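Local coordinates for protein signal recognition particle receptor subunit beta (Mus musculus, PDB 2FH5) that binds GTP as a subunit of the signal recognition particle receptor, which helps direct nascent secretory proteins to the endoplasmic reticulum membrane, at residues A121-D126 with L187-K192. Numbering follows the deposited sequence.
Sequences ACNKQD and LECSAK. With GTP (guanosine-5'-triphosphate), chain D.
Cys122 and Glu188 pair as neighbours in two parallel strands, where Cys122 N donates to Leu187 O (2.9 Å) and Cys189 N to Cys122 O; past the strand ends, Gln125 N still reaches Cys189 O (3.1 Å). Gln125, bent at chi2 (-58°), folds back so that its NE2 also meets Cys122 O, which is thus gripped from opposite faces of its carbonyl plane. The Gln125 amide stacks on the Glu188 carboxylate, whose OE2 accepts from Ala133 N; the planes are 16° apart, with Gln125 CG 3.6 Å from Glu188 CB. Beyond this, the two loops close round guanine as the NKxD and SAK motifs of P-loop GTPases. Asp126 reads the base edge with both carboxylate oxygens: OD1 accepts a hydrogen bond from GTP N1 (2.6 Å, 172°) and OD2 one from GTP N2 (2.7 Å). Ser190 OG donates to Asp126 OD1 from above the carboxylate plane, a second-shell bond that helps fix the carboxylate's rotation. Ala191 N donates to GTP O6 (2.8 Å). The extended chains of Lys124 and Lys192 run over opposite faces of the base, Lys124 CG lying 3.4 Å from GTP C6 and Lys192 CD 3.6 Å from GTP N3. Lys124 NZ forms a salt bridge with Asp87 and a hydrogen bond to Asp17 O, while Asn123 ND2 ties the loop to the P-loop at Ser18 O. Strand 117-123 sits between strand 79-87 and the edge strand 184-188; helix 133-150 packs on Cys122, helix 204-213 on Leu187, and helix 20-29 on Asn123 and Ala191.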
ATOM      1  N   ALA B 121       0.248  14.496  -4.556  1.00 45.80           N
ATOM      2  CA  ALA B 121      -0.476  14.539  -3.294  1.00 43.28           C
ATOM      3  C   ALA B 121       0.479  14.446  -2.127  1.00 45.91           C
ATOM      4  O   ALA B 121       1.045  13.385  -1.851  1.00 47.21           O
ATOM      5  CB  ALA B 121      -1.477  13.423  -3.223  1.00 41.81           C
ATOM      6  N   CYS B 122       0.640  15.577  -1.446  1.00 43.59           N
ATOM      7  CA  CYS B 122       1.515  15.684  -0.310  1.00 43.35           C
ATOM      8  C   CYS B 122       0.724  15.167   0.893  1.00 48.76           C
ATOM      9  O   CYS B 122      -0.003  15.907   1.560  1.00 47.18           O
ATOM     10  CB  CYS B 122       1.950  17.140  -0.178  1.00 45.27           C
ATOM     11  SG  CYS B 122       2.835  17.716  -1.680  1.00 47.25           S
ATOM     12  N   ASN B 123       0.893  13.866   1.138  1.00 47.82           N
ATOM     13  CA  ASN B 123       0.190  13.123   2.176  1.00 44.10           C
ATOM     14  C   ASN B 123       0.832  13.139   3.568  1.00 41.59           C
ATOM     15  O   ASN B 123       1.957  13.627   3.750  1.00 40.30           O
ATOM     16  CB  ASN B 123      -0.003  11.697   1.643  1.00 45.40           C
ATOM     17  CG  ASN B 123      -0.886  10.851   2.514  1.00 50.01           C
ATOM     18  OD1 ASN B 123      -1.989  11.322   2.894  1.00 46.28           O
ATOM     19  ND2 ASN B 123      -0.472   9.696   2.793  1.00 47.70           N
ATOM     20  N   LYS B 124       0.098  12.605   4.542  1.00 40.09           N
ATOM     21  CA  LYS B 124       0.537  12.554   5.939  1.00 41.39           C
ATOM     22  C   LYS B 124       0.644  13.940   6.603  1.00 43.41           C
ATOM     23  O   LYS B 124       1.474  14.149   7.504  1.00 40.81           O
ATOM     24  CB  LYS B 124       1.875  11.812   6.055  1.00 41.07           C
ATOM     25  CG  LYS B 124       1.822  10.366   5.516  1.00 42.91           C
ATOM     26  CD  LYS B 124       2.789   9.397   6.226  1.00 28.45           C
ATOM     27  CE  LYS B 124       2.804   8.084   5.467  1.00 36.99           C
ATOM     28  NZ  LYS B 124       4.013   7.267   5.760  1.00 27.49           N
ATOM     29  N   GLN B 125      -0.196  14.879   6.149  1.00 48.75           N
ATOM     30  CA  GLN B 125      -0.229  16.242   6.690  1.00 50.89           C
ATOM     31  C   GLN B 125      -0.614  16.276   8.178  1.00 55.02           C
ATOM     32  O   GLN B 125      -0.226  17.202   8.898  1.00 58.61           O
ATOM     33  CB  GLN B 125      -1.200  17.121   5.893  1.00 50.11           C
ATOM     34  CG  GLN B 125      -0.716  17.520   4.501  1.00 51.18           C
ATOM     35  CD  GLN B 125       0.605  18.276   4.535  1.00 54.38           C
ATOM     36  OE1 GLN B 125       0.766  19.217   5.303  1.00 49.80           O
ATOM     37  NE2 GLN B 125       1.550  17.867   3.697  1.00 52.60           N
ATOM     38  N   ASP B 126      -1.364  15.267   8.631  1.00 53.75           N
ATOM     39  CA  ASP B 126      -1.780  15.160  10.026  1.00 52.83           C
ATOM     40  C   ASP B 126      -0.584  15.051  10.988  1.00 56.39           C
ATOM     41  O   ASP B 126      -0.732  15.261  12.190  1.00 58.09           O
ATOM     42  CB  ASP B 126      -2.667  13.934  10.220  1.00 51.82           C
ATOM     43  CG  ASP B 126      -1.952  12.636   9.839  1.00 53.70           C
ATOM     44  OD1 ASP B 126      -1.755  12.377   8.632  1.00 52.04           O
ATOM     45  OD2 ASP B 126      -1.567  11.883  10.748  1.00 45.73           O
ATOM     46  N   LEU B 187      -1.418  19.231  -4.031  1.00 47.25           N
ATOM     47  CA  LEU B 187      -2.428  19.447  -3.008  1.00 47.63           C
ATOM     48  C   LEU B 187      -1.962  18.729  -1.745  1.00 49.87           C
ATOM     49  O   LEU B 187      -0.995  17.970  -1.785  1.00 52.91           O
ATOM     50  CB  LEU B 187      -3.817  18.984  -3.467  1.00 44.17           C
ATOM     51  CG  LEU B 187      -4.293  17.552  -3.719  1.00 49.89           C
ATOM     52  CD1 LEU B 187      -4.324  16.742  -2.426  1.00 44.49           C
ATOM     53  CD2 LEU B 187      -5.687  17.630  -4.316  1.00 41.25           C
ATOM     54  N   GLU B 188      -2.613  19.004  -0.624  1.00 49.70           N
ATOM     55  CA  GLU B 188      -2.253  18.376   0.638  1.00 53.50           C
ATOM     56  C   GLU B 188      -3.363  17.427   1.069  1.00 54.28           C
ATOM     57  O   GLU B 188      -4.518  17.579   0.661  1.00 58.35           O
ATOM     58  CB  GLU B 188      -2.022  19.444   1.703  1.00 49.86           C
ATOM     59  CG  GLU B 188      -0.948  20.438   1.319  1.00 56.49           C
ATOM     60  CD  GLU B 188      -0.806  21.570   2.326  1.00 61.83           C
ATOM     61  OE1 GLU B 188      -1.841  22.040   2.838  1.00 64.72           O
ATOM     62  OE2 GLU B 188       0.337  22.002   2.599  1.00 66.89           O
ATOM     63  N   CYS B 189      -3.010  16.424   1.865  1.00 52.78           N
ATOM     64  CA  CYS B 189      -4.004  15.472   2.348  1.00 51.06           C
ATOM     65  C   CYS B 189      -3.479  14.619   3.483  1.00 49.98           C
ATOM     66  O   CYS B 189      -2.299  14.665   3.828  1.00 44.22           O
ATOM     67  CB  CYS B 189      -4.503  14.564   1.216  1.00 49.80           C
ATOM     68  SG  CYS B 189      -3.250  13.514   0.447  1.00 53.76           S
ATOM     69  N   SER B 190      -4.395  13.863   4.077  1.00 51.84           N
ATOM     70  CA  SER B 190      -4.094  12.967   5.176  1.00 50.19           C
ATOM     71  C   SER B 190      -5.024  11.767   5.077  1.00 52.38           C
ATOM     72  O   SER B 190      -6.232  11.924   4.940  1.00 49.26           O
ATOM     73  CB  SER B 190      -4.307  13.669   6.502  1.00 53.31           C
ATOM     74  OG  SER B 190      -4.029  12.782   7.574  1.00 61.56           O
ATOM     75  N   ALA B 191      -4.457  10.566   5.128  1.00 51.23           N
ATOM     76  CA  ALA B 191      -5.252   9.356   5.049  1.00 54.84           C
ATOM     77  C   ALA B 191      -5.754   8.958   6.439  1.00 56.51           C
ATOM     78  O   ALA B 191      -6.622   8.104   6.576  1.00 56.17           O
ATOM     79  CB  ALA B 191      -4.423   8.229   4.438  1.00 57.06           C
ATOM     80  N   LYS B 192      -5.196   9.576   7.470  1.00 60.41           N
ATOM     81  CA  LYS B 192      -5.600   9.291   8.839  1.00 64.50           C
ATOM     82  C   LYS B 192      -6.249  10.522   9.471  1.00 69.86           C
ATOM     83  O   LYS B 192      -5.590  11.286  10.181  1.00 73.80           O
ATOM     84  CB  LYS B 192      -4.395   8.872   9.676  1.00 64.02           C
ATOM     85  CG  LYS B 192      -4.014   7.400   9.586  1.00 64.85           C
ATOM     86  CD  LYS B 192      -2.967   7.055  10.645  1.00 62.89           C
ATOM     87  CE  LYS B 192      -2.554   5.608  10.591  1.00 64.19           C
ATOM     88  NZ  LYS B 192      -1.557   5.302  11.644  1.00 66.31           N
TER
HETATM   89  PG  GTP D 301       3.794   0.408  -0.488  1.00 36.00           P
HETATM   90  O1G GTP D 301       5.008  -0.120   0.106  1.00 39.61           O
HETATM   91  O2G GTP D 301       2.711  -0.613  -0.617  1.00 37.02           O
HETATM   92  O3G GTP D 301       4.099   1.083  -1.843  1.00 49.85           O
HETATM   93  O3B GTP D 301       3.277   1.566   0.682  1.00 40.04           O
HETATM   94  PB  GTP D 301       2.024   2.442   0.599  1.00 38.06           P
HETATM   95  O1B GTP D 301       2.342   3.745  -0.058  1.00 41.06           O
HETATM   96  O2B GTP D 301       0.833   1.765  -0.050  1.00 40.34           O
HETATM   97  O3A GTP D 301       1.806   2.716   2.158  1.00 39.75           O
HETATM   98  PA  GTP D 301       0.547   2.434   3.061  1.00 36.81           P
HETATM   99  O1A GTP D 301      -0.661   2.934   2.484  1.00 36.06           O
HETATM  100  O2A GTP D 301       0.466   0.970   3.396  1.00 34.64           O
HETATM  101  O5' GTP D 301       0.958   3.361   4.278  1.00 35.00           O
HETATM  102  C5' GTP D 301       2.134   3.037   5.000  1.00 33.36           C
HETATM  103  C4' GTP D 301       1.932   3.386   6.474  1.00 33.45           C
HETATM  104  O4' GTP D 301       1.663   4.795   6.640  1.00 34.43           O
HETATM  105  C3' GTP D 301       0.736   2.685   7.127  1.00 38.55           C
HETATM  106  O3' GTP D 301       1.052   2.283   8.491  1.00 44.29           O
HETATM  107  C2' GTP D 301      -0.342   3.729   7.076  1.00 38.28           C
HETATM  108  O2' GTP D 301      -1.451   3.521   7.975  1.00 39.69           O
HETATM  109  C1' GTP D 301       0.419   5.037   7.292  1.00 35.12           C
HETATM  110  N9  GTP D 301      -0.172   6.196   6.645  1.00 42.72           N
HETATM  111  C8  GTP D 301      -0.619   6.270   5.321  1.00 39.50           C
HETATM  112  N7  GTP D 301      -1.097   7.484   5.061  1.00 44.55           N
HETATM  113  C5  GTP D 301      -0.960   8.233   6.250  1.00 45.67           C
HETATM  114  C6  GTP D 301      -1.271   9.560   6.602  1.00 44.49           C
HETATM  115  O6  GTP D 301      -1.759  10.449   5.932  1.00 45.32           O
HETATM  116  N1  GTP D 301      -0.985   9.966   7.934  1.00 43.92           N
HETATM  117  C2  GTP D 301      -0.426   9.121   8.875  1.00 43.05           C
HETATM  118  N2  GTP D 301      -0.203   9.587  10.135  1.00 36.06           N
HETATM  119  N3  GTP D 301      -0.120   7.843   8.524  1.00 44.60           N
HETATM  120  C4  GTP D 301      -0.392   7.416   7.229  1.00 43.84           C